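Local coordinates for protein argininosuccinate lyase (PDB 6RXA) that acts as an EDDS lyase, a C-N lyase of the aspartase/fumarase superfamily, and probably also cleaves argininosuccinate to fumarate and arginine, at residues I46-L54 with G104-R112; A360-T368 with A396-I406. The protein carries 2 engineered substitutions. All coordinates share one frame; numbering follows the deposited sequence.

Contact 1 of 2, residues I46-L54 with G104-R112. With FMT (formic acid), chain B; FMT (formic acid), chain D.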
loop_
_atom_site.group_PDB
_atom_site.type_symbol
_atom_site.label_atom_id
_atom_site.label_comp_id
_atom_site.label_asym_id
_atom_site.label_seq_id
_atom_site.Cartn_x
_atom_site.Cartn_y
_atom_site.Cartn_z
ATOM N N ILE A 46 -13.862 14.467 -28.196
ATOM C CA ILE A 46 -12.912 13.737 -29.034
ATOM C C ILE A 46 -13.556 13.313 -30.348
ATOM O O ILE A 46 -12.935 13.409 -31.413
ATOM C CB ILE A 46 -12.317 12.551 -28.253
ATOM C CG1 ILE A 46 -11.424 13.084 -27.126
ATOM C CG2 ILE A 46 -11.594 11.598 -29.191
ATOM C CD1 ILE A 46 -11.062 12.017 -26.095
ATOM N N HIS A 47 -14.803 12.838 -30.304
ATOM C CA HIS A 47 -15.462 12.460 -31.552
ATOM C C HIS A 47 -15.498 13.638 -32.516
ATOM O O HIS A 47 -15.251 13.487 -33.718
ATOM C CB HIS A 47 -16.894 11.990 -31.302
ATOM C CG HIS A 47 -17.004 10.825 -30.380
ATOM N ND1 HIS A 47 -16.041 9.844 -30.297
ATOM C CD2 HIS A 47 -17.961 10.490 -29.482
ATOM C CE1 HIS A 47 -16.402 8.955 -29.390
ATOM N NE2 HIS A 47 -17.560 9.326 -28.877
ATOM N N ARG A 48 -15.828 14.824 -32.004
ATOM C CA ARG A 48 -15.899 16.007 -32.855
ATOM C C ARG A 48 -14.524 16.359 -33.408
ATOM O O ARG A 48 -14.383 16.637 -34.606
ATOM C CB ARG A 48 -16.492 17.165 -32.057
ATOM C CG ARG A 48 -17.970 16.982 -31.753
ATOM C CD ARG A 48 -18.512 18.103 -30.888
ATOM N NE ARG A 48 -19.968 18.019 -30.773
ATOM C CZ ARG A 48 -20.609 17.167 -29.976
ATOM N NH1 ARG A 48 -19.936 16.317 -29.221
ATOM N NH2 ARG A 48 -21.933 17.166 -29.935
ATOM N N ALA A 49 -13.499 16.363 -32.555
ATOM C CA ALA A 49 -12.161 16.719 -33.022
ATOM C C ALA A 49 -11.640 15.712 -34.039
ATOM O O ALA A 49 -11.021 16.095 -35.044
ATOM C CB ALA A 49 -11.196 16.826 -31.842
ATOM N N HIS A 50 -11.853 14.421 -33.784
ATOM C CA HIS A 50 -11.399 13.402 -34.721
ATOM C C HIS A 50 -12.080 13.577 -36.069
ATOM O O HIS A 50 -11.426 13.543 -37.120
ATOM C CB HIS A 50 -11.680 12.022 -34.134
ATOM C CG HIS A 50 -11.189 10.904 -34.988
ATOM N ND1 HIS A 50 -9.850 10.595 -35.108
ATOM C CD2 HIS A 50 -11.855 10.022 -35.766
ATOM C CE1 HIS A 50 -9.718 9.567 -35.930
ATOM N NE2 HIS A 50 -10.916 9.207 -36.348
ATOM N N VAL A 51 -13.397 13.801 -36.057
ATOM C CA VAL A 51 -14.159 13.973 -37.293
ATOM C C VAL A 51 -13.720 15.223 -38.050
ATOM O O VAL A 51 -13.576 15.194 -39.277
ATOM C CB VAL A 51 -15.665 13.969 -36.975
ATOM C CG1 VAL A 51 -16.463 14.515 -38.134
ATOM C CG2 VAL A 51 -16.123 12.560 -36.614
ATOM N N VAL A 52 -13.514 16.338 -37.344
ATOM C CA VAL A 52 -13.007 17.551 -37.986
ATOM C C VAL A 52 -11.656 17.285 -38.646
ATOM O O VAL A 52 -11.429 17.659 -39.805
ATOM C CB VAL A 52 -12.939 18.708 -36.971
ATOM C CG1 VAL A 52 -12.179 19.887 -37.553
ATOM C CG2 VAL A 52 -14.339 19.120 -36.554
ATOM N N MET A 53 -10.757 16.614 -37.934
ATOM C CA MET A 53 -9.458 16.277 -38.514
ATOM C C MET A 53 -9.612 15.389 -39.741
ATOM O O MET A 53 -8.935 15.604 -40.751
ATOM C CB MET A 53 -8.569 15.618 -37.455
ATOM C CG MET A 53 -7.188 15.198 -37.959
ATOM S SD MET A 53 -7.191 13.549 -38.692
ATOM C CE MET A 53 -7.606 12.538 -37.274
ATOM N N LEU A 54 -10.482 14.377 -39.677
ATOM C CA LEU A 54 -10.670 13.522 -40.843
ATOM C C LEU A 54 -11.167 14.331 -42.026
ATOM O O LEU A 54 -10.860 14.007 -43.180
ATOM C CB LEU A 54 -11.674 12.416 -40.562
ATOM C CG LEU A 54 -11.324 11.344 -39.547
ATOM C CD1 LEU A 54 -12.461 10.349 -39.434
ATOM C CD2 LEU A 54 -10.047 10.630 -39.945
ATOM N N GLY A 104 -20.586 4.916 -38.737
ATOM C CA GLY A 104 -19.426 4.058 -38.576
ATOM C C GLY A 104 -18.134 4.681 -39.052
ATOM O O GLY A 104 -17.049 4.279 -38.609
ATOM N N LYS A 105 -18.219 5.667 -39.936
ATOM C CA LYS A 105 -17.012 6.289 -40.454
ATOM C C LYS A 105 -16.312 7.152 -39.425
ATOM O O LYS A 105 -15.150 7.511 -39.637
ATOM C CB LYS A 105 -17.336 7.119 -41.701
ATOM C CG LYS A 105 -17.719 6.267 -42.896
ATOM C CD LYS A 105 -17.603 7.051 -44.201
ATOM C CE LYS A 105 -17.873 6.163 -45.401
ATOM N NZ LYS A 105 -17.584 6.880 -46.673
ATOM N N MET A 106 -16.982 7.519 -38.327
ATOM C CA MET A 106 -16.277 8.309 -37.327
ATOM C C MET A 106 -15.180 7.505 -36.633
ATOM O O MET A 106 -14.348 8.094 -35.942
ATOM C CB MET A 106 -17.229 8.922 -36.289
ATOM C CG MET A 106 -17.765 7.981 -35.208
ATOM S SD MET A 106 -18.202 8.921 -33.713
ATOM C CE MET A 106 -19.174 7.697 -32.842
ATOM N N HIS A 107 -15.160 6.186 -36.800
ATOM C CA HIS A 107 -14.138 5.360 -36.169
ATOM C C HIS A 107 -12.954 5.089 -37.087
ATOM O O HIS A 107 -12.024 4.389 -36.683
ATOM C CB HIS A 107 -14.738 4.036 -35.699
ATOM C CG HIS A 107 -14.106 3.491 -34.450
ATOM N ND1 HIS A 107 -13.915 4.255 -33.320
ATOM C CD2 HIS A 107 -13.631 2.259 -34.154
ATOM C CE1 HIS A 107 -13.350 3.517 -32.381
ATOM N NE2 HIS A 107 -13.177 2.300 -32.858
ATOM N N ILE A 108 -12.960 5.626 -38.310
ATOM C CA ILE A 108 -11.831 5.415 -39.210
ATOM C C ILE A 108 -10.544 5.900 -38.557
ATOM O O ILE A 108 -10.455 7.037 -38.071
ATOM C CB ILE A 108 -12.091 6.109 -40.557
ATOM C CG1 ILE A 108 -13.160 5.348 -41.344
ATOM C CG2 ILE A 108 -10.792 6.207 -41.345
ATOM C CD1 ILE A 108 -13.681 6.109 -42.572
ATOM N N GLY A 109 -9.530 5.041 -38.551
ATOM C CA GLY A 109 -8.230 5.405 -38.021
ATOM C C GLY A 109 -8.133 5.497 -36.513
ATOM O O GLY A 109 -7.154 6.039 -36.005
ATOM N N ARG A 110 -9.100 4.949 -35.778
ATOM C CA ARG A 110 -9.203 5.137 -34.336
ATOM C C ARG A 110 -9.594 3.822 -33.679
ATOM O O ARG A 110 -10.002 2.865 -34.340
ATOM C CB ARG A 110 -10.257 6.224 -34.039
ATOM C CG ARG A 110 -10.340 6.695 -32.622
ATOM C CD ARG A 110 -11.352 7.827 -32.517
ATOM N NE ARG A 110 -12.719 7.414 -32.815
ATOM C CZ ARG A 110 -13.779 8.149 -32.492
ATOM N NH1 ARG A 110 -13.601 9.297 -31.860
ATOM N NH2 ARG A 110 -15.005 7.731 -32.765
ATOM N N SER A 111 -9.454 3.782 -32.357
ATOM C CA SER A 111 -9.812 2.627 -31.554
ATOM C C SER A 111 -10.470 3.112 -30.277
ATOM O O SER A 111 -10.312 4.268 -29.876
ATOM C CB SER A 111 -8.534 1.833 -31.219
ATOM O OG SER A 111 -8.710 0.818 -30.244
ATOM N N ARG A 112 -11.164 2.205 -29.591
ATOM C CA ARG A 112 -11.508 2.510 -28.208
ATOM C C ARG A 112 -10.261 2.735 -27.350
ATOM O O ARG A 112 -10.339 3.432 -26.328
ATOM C CB ARG A 112 -12.377 1.408 -27.594
ATOM C CG ARG A 112 -13.824 1.420 -28.104
ATOM C CD ARG A 112 -14.677 0.341 -27.431
ATOM N NE ARG A 112 -14.160 -1.005 -27.685
ATOM C CZ ARG A 112 -14.695 -2.126 -27.211
ATOM N NH1 ARG A 112 -15.771 -2.082 -26.448
ATOM N NH2 ARG A 112 -14.144 -3.297 -27.496
HETATM C C FMT B . -10.387 -1.685 -29.177
HETATM O O1 FMT B . -9.720 -1.847 -30.189
HETATM O O2 FMT B . -11.317 -2.439 -28.914
HETATM C C FMT D . -16.419 -5.098 -24.460
HETATM O O1 FMT D . -16.253 -4.755 -25.634
HETATM O O2 FMT D . -16.316 -4.303 -23.523
#

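Contact 2 of 2, residues A360-T368 with A396-I406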
loop_
_atom_site.group_PDB
_atom_site.type_symbol
_atom_site.label_atom_id
_atom_site.label_comp_id
_atom_site.label_asym_id
_atom_site.label_seq_id
_atom_site.Cartn_x
_atom_site.Cartn_y
_atom_site.Cartn_z
ATOM N N ALA A 360 4.874 29.493 26.186
ATOM C CA ALA A 360 6.219 29.839 25.728
ATOM C C ALA A 360 7.072 30.376 26.869
ATOM O O ALA A 360 8.276 30.093 26.945
ATOM C CB ALA A 360 6.150 30.860 24.591
ATOM N N ALA A 361 6.467 31.157 27.768
ATOM C CA ALA A 361 7.196 31.765 28.864
ATOM C C ALA A 361 7.423 30.808 30.026
ATOM O O ALA A 361 8.408 30.963 30.761
ATOM C CB ALA A 361 6.419 32.972 29.394
ATOM N N GLU A 362 6.548 29.824 30.211
ATOM C CA GLU A 362 6.538 29.032 31.436
ATOM C C GLU A 362 7.045 27.606 31.303
ATOM O O GLU A 362 7.519 27.057 32.299
ATOM C CB GLU A 362 5.125 28.998 32.037
ATOM C CG GLU A 362 4.638 30.367 32.446
ATOM C CD GLU A 362 3.311 30.343 33.177
ATOM O OE1 GLU A 362 2.657 29.283 33.212
ATOM O OE2 GLU A 362 2.931 31.397 33.728
ATOM N N ASN A 363 6.977 26.976 30.123
ATOM C CA ASN A 363 7.148 25.530 30.023
ATOM C C ASN A 363 8.507 25.080 29.475
ATOM O O ASN A 363 8.636 23.940 29.014
ATOM C CB ASN A 363 6.023 24.915 29.198
ATOM C CG ASN A 363 4.685 24.975 29.893
ATOM O OD1 ASN A 363 4.592 25.334 31.058
ATOM N ND2 ASN A 363 3.633 24.611 29.171
ATOM N N TYR A 364 9.517 25.926 29.548
ATOM C CA TYR A 364 10.942 25.590 29.395
ATOM C C TYR A 364 11.430 25.552 27.957
ATOM O O TYR A 364 12.594 25.134 27.729
ATOM C CB TYR A 364 11.354 24.320 30.150
ATOM C CG TYR A 364 10.880 24.311 31.592
ATOM C CD1 TYR A 364 11.417 25.181 32.527
ATOM C CD2 TYR A 364 9.867 23.448 32.001
ATOM C CE1 TYR A 364 10.966 25.187 33.835
ATOM C CE2 TYR A 364 9.415 23.448 33.303
ATOM C CZ TYR A 364 9.970 24.312 34.214
ATOM O OH TYR A 364 9.517 24.307 35.518
ATOM N N SER A 365 10.649 26.002 26.980
ATOM C CA SER A 365 11.146 26.096 25.614
ATOM C C SER A 365 12.253 27.139 25.453
ATOM O O SER A 365 12.934 27.136 24.418
ATOM C CB SER A 365 9.987 26.384 24.657
ATOM O OG SER A 365 9.563 27.724 24.759
ATOM N N THR A 366 12.436 28.032 26.421
ATOM C CA THR A 366 13.502 29.034 26.358
ATOM C C THR A 366 14.853 28.505 26.824
ATOM O O THR A 366 15.816 29.278 26.873
ATOM C CB THR A 366 13.100 30.256 27.192
ATOM O OG1 THR A 366 12.786 29.826 28.525
ATOM C CG2 THR A 366 11.888 30.943 26.571
ATOM N N MET A 367 14.984 27.216 27.142
ATOM C CA MET A 367 16.234 26.746 27.729
ATOM C C MET A 367 17.393 26.725 26.730
ATOM O O MET A 367 18.553 26.823 27.149
ATOM C CB MET A 367 16.054 25.370 28.366
ATOM C CG MET A 367 15.156 25.368 29.583
ATOM S SD MET A 367 15.781 26.400 30.921
ATOM C CE MET A 367 14.575 27.728 30.911
ATOM N N THR A 368 17.122 26.588 25.428
ATOM C CA THR A 368 18.218 26.655 24.467
ATOM C C THR A 368 18.888 28.016 24.523
ATOM O O THR A 368 20.118 28.117 24.550
ATOM C CB THR A 368 17.745 26.390 23.042
ATOM O OG1 THR A 368 17.221 25.070 22.923
ATOM C CG2 THR A 368 18.939 26.526 22.085
ATOM N N ALA A 396 14.070 22.939 38.559
ATOM C CA ALA A 396 12.916 23.829 38.478
ATOM C C ALA A 396 11.608 23.047 38.494
ATOM O O ALA A 396 10.635 23.466 39.128
ATOM C CB ALA A 396 12.996 24.700 37.222
ATOM N N ILE A 397 11.556 21.919 37.784
ATOM C CA ILE A 397 10.348 21.098 37.792
ATOM C C ILE A 397 10.096 20.536 39.186
ATOM O O ILE A 397 8.960 20.538 39.677
ATOM C CB ILE A 397 10.464 19.983 36.740
ATOM C CG1 ILE A 397 10.504 20.580 35.333
ATOM C CG2 ILE A 397 9.306 19.015 36.875
ATOM C CD1 ILE A 397 10.805 19.556 34.246
ATOM N N GLU A 398 11.148 20.052 39.848
ATOM C CA GLU A 398 10.990 19.495 41.187
ATOM C C GLU A 398 10.468 20.536 42.167
ATOM O O GLU A 398 9.637 20.224 43.029
ATOM C CB GLU A 398 12.325 18.934 41.677
ATOM C CG GLU A 398 12.544 17.476 41.341
ATOM C CD GLU A 398 14.011 17.094 41.345
ATOM O OE1 GLU A 398 14.832 17.851 41.908
ATOM O OE2 GLU A 398 14.345 16.035 40.772
ATOM N N LYS A 399 10.945 21.774 42.058
ATOM C CA LYS A 399 10.559 22.836 42.979
ATOM C C LYS A 399 9.329 23.614 42.524
ATOM O O LYS A 399 8.879 24.505 43.250
ATOM C CB LYS A 399 11.720 23.812 43.173
ATOM C CG LYS A 399 12.925 23.238 43.901
ATOM C CD LYS A 399 14.101 24.207 43.816
ATOM C CE LYS A 399 14.736 24.456 45.172
ATOM N NZ LYS A 399 15.596 23.324 45.592
ATOM N N GLY A 400 8.781 23.309 41.352
ATOM C CA GLY A 400 7.604 24.011 40.873
ATOM C C GLY A 400 7.869 25.418 40.384
ATOM O O GLY A 400 6.994 26.281 40.489
ATOM N N ILE A 401 9.059 25.667 39.848
ATOM C CA ILE A 401 9.451 26.984 39.362
ATOM C C ILE A 401 9.217 27.023 37.858
ATOM O O ILE A 401 9.857 26.275 37.109
ATOM C CB ILE A 401 10.927 27.268 39.692
ATOM C CG1 ILE A 401 11.164 27.172 41.203
ATOM C CG2 ILE A 401 11.339 28.630 39.146
ATOM C CD1 ILE A 401 12.631 27.183 41.607
ATOM N N LYS A 402 8.301 27.885 37.406
ATOM C CA LYS A 402 8.083 28.073 35.980
ATOM C C LYS A 402 9.316 28.712 35.347
ATOM O O LYS A 402 10.092 29.404 36.008
ATOM C CB LYS A 402 6.891 28.994 35.719
ATOM C CG LYS A 402 5.596 28.594 36.403
ATOM C CD LYS A 402 4.964 27.380 35.771
ATOM C CE LYS A 402 3.536 27.219 36.263
ATOM N NZ LYS A 402 2.858 26.045 35.652
ATOM N N ALA A 403 9.475 28.493 34.038
ATOM C CA ALA A 403 10.713 28.903 33.381
ATOM C C ALA A 403 10.987 30.387 33.576
ATOM O O ALA A 403 12.138 30.787 33.787
ATOM C CB ALA A 403 10.662 28.563 31.894
ATOM N N ASN A 404 9.950 31.220 33.504
ATOM C CA ASN A 404 10.146 32.664 33.570
ATOM C C ASN A 404 10.434 33.158 34.981
ATOM O O ASN A 404 10.712 34.351 35.159
ATOM C CB ASN A 404 8.951 33.399 32.956
ATOM C CG ASN A 404 7.626 33.051 33.614
ATOM O OD1 ASN A 404 7.492 32.048 34.317
ATOM N ND2 ASN A 404 6.619 33.878 33.349
ATOM N N LYS A 405 10.381 32.269 35.975
ATOM C CA LYS A 405 10.766 32.570 37.346
ATOM C C LYS A 405 12.136 32.002 37.708
ATOM O O LYS A 405 12.570 32.145 38.855
ATOM C CB LYS A 405 9.723 32.009 38.316
ATOM C CG LYS A 405 8.317 32.543 38.121
ATOM C CD LYS A 405 8.276 34.055 38.206
ATOM C CE LYS A 405 6.844 34.555 38.235
ATOM N NZ LYS A 405 6.783 36.035 38.123
ATOM N N ILE A 406 12.814 31.348 36.765
ATOM C CA ILE A 406 14.192 30.920 36.988
ATOM C C ILE A 406 15.087 32.146 37.088
ATOM O O ILE A 406 15.011 33.058 36.254
ATOM C CB ILE A 406 14.658 29.992 35.856
ATOM C CG1 ILE A 406 13.858 28.686 35.865
ATOM C CG2 ILE A 406 16.164 29.739 35.960
ATOM C CD1 ILE A 406 14.115 27.819 34.648
#

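Contact 1 of 2, residues I46-L54 with G104-R112
The imidazole of His50 is sandwiched: CD of Arg110 sits over the centre of one face, 3.9 Å from the ring centroid in a CH-pi contact, and CG of Leu54 covers the opposite face toward the rim. At the ring's edge, NE2 donates to the carbonyl O of Ile108 over 2.8 Å, with the acceptor exactly in the imidazole plane. The Arg110 guanidinium, its plane 11° from that of this ring, carries CD2 of His50 on one face and turns its edge to His47. There NH1 donates to ND1 of His47 at 2.9 Å, in the plane of the imidazole, while SD of Met106 lies over a face of that ring, 4.3 Å from its centroid. The bend at chi3 of Arg110 (65°) lays the guanidinium nearly parallel to the His50 ring and sets NH1 at ND1 of His47. Helix 35-56 grips the loop that leads into helix 112-147, at a type II turn from His107 to Arg110. Beyond the turn, Ser111 caps that helix's first turn, and its OG bonds weakly to a formate; Arg112 reaches this formate, NH2 bonding to its O2, and a second, whose O1 lies 2.8 Å from NH1. Both residues bind succinate and fumarate in other crystals of this protein, and OG of Ser281 of a neighbouring subunit accepts from the backbone N of Arg112. Replacing Arg110 by a leucine would probably leave ND1 of His47 without its donor and CD2 of His50 without the guanidinium laid against it. CG2 of Val51 packs against CB of Met106 at 3.8 Å.

Contact 2 of 2, residues A360-T368 with A396-I406
With CG of Tyr364 opposite its carbonyl carbon (chi1 -49°), the phenol reaches across to the turn after helix 382-399, where OH donates to the carbonyl O of Ile401 over 2.6 Å, approaching from above the carbonyl plane. Met367, bent at chi2 (-61°) and again at chi3, brings CE tip to tip with CD1 of Ile406, 3.8 Å away. CB of Ala403 lies 3.5 Å from CD1 of Tyr364 and also touches CE of Met367 and the carbonyl oxygens of Ala361 and Glu362. The N of Ala403 donates almost straight, at 172°, to the carbonyl O of Glu362, and the same oxygen lies over the centre of one face of the tyrosine ring. CG1 of Ile397 meets the ring at CE2, 3.7 Å away. The carboxylate of Glu362 runs past the aliphatic end of Lys402, OE1 and NZ staying 4.1 Å apart, beyond a salt bridge. Gly400, with positive phi, closes helix 382-399 in a Schellman motif just before Ile401. The contact joins the link between helices 353-362 and 367-378 to this helix end; Leu434 of helix 427-434 packs on Met367 and Ile406, while Asn363 bonds to Glu162 on strand 161-167.

How the contacts relate
From the N terminus, contact 1 comes first: helix 35-56 meets the loop ahead of helix 112-147, closing a span of 49 intervening residues that includes helices 62-79 and 88-99. The chain then passes through helices 112-147, 168-193 and 236-262, among others, before contact 2 closes a shorter span of 27 residues around helices 367-378 and 382-399. The two closures follow in series, neither nesting nor crossing. The centres of contact 1 and contact 2 are about 75 Å apart. The two do not touch, and they lie on opposite sides of the chain's centre. Contact 1 ties the early helices to a substrate-binding loop, whereas contact 2 ties together helices of the C-terminal region, away from the known binding residues.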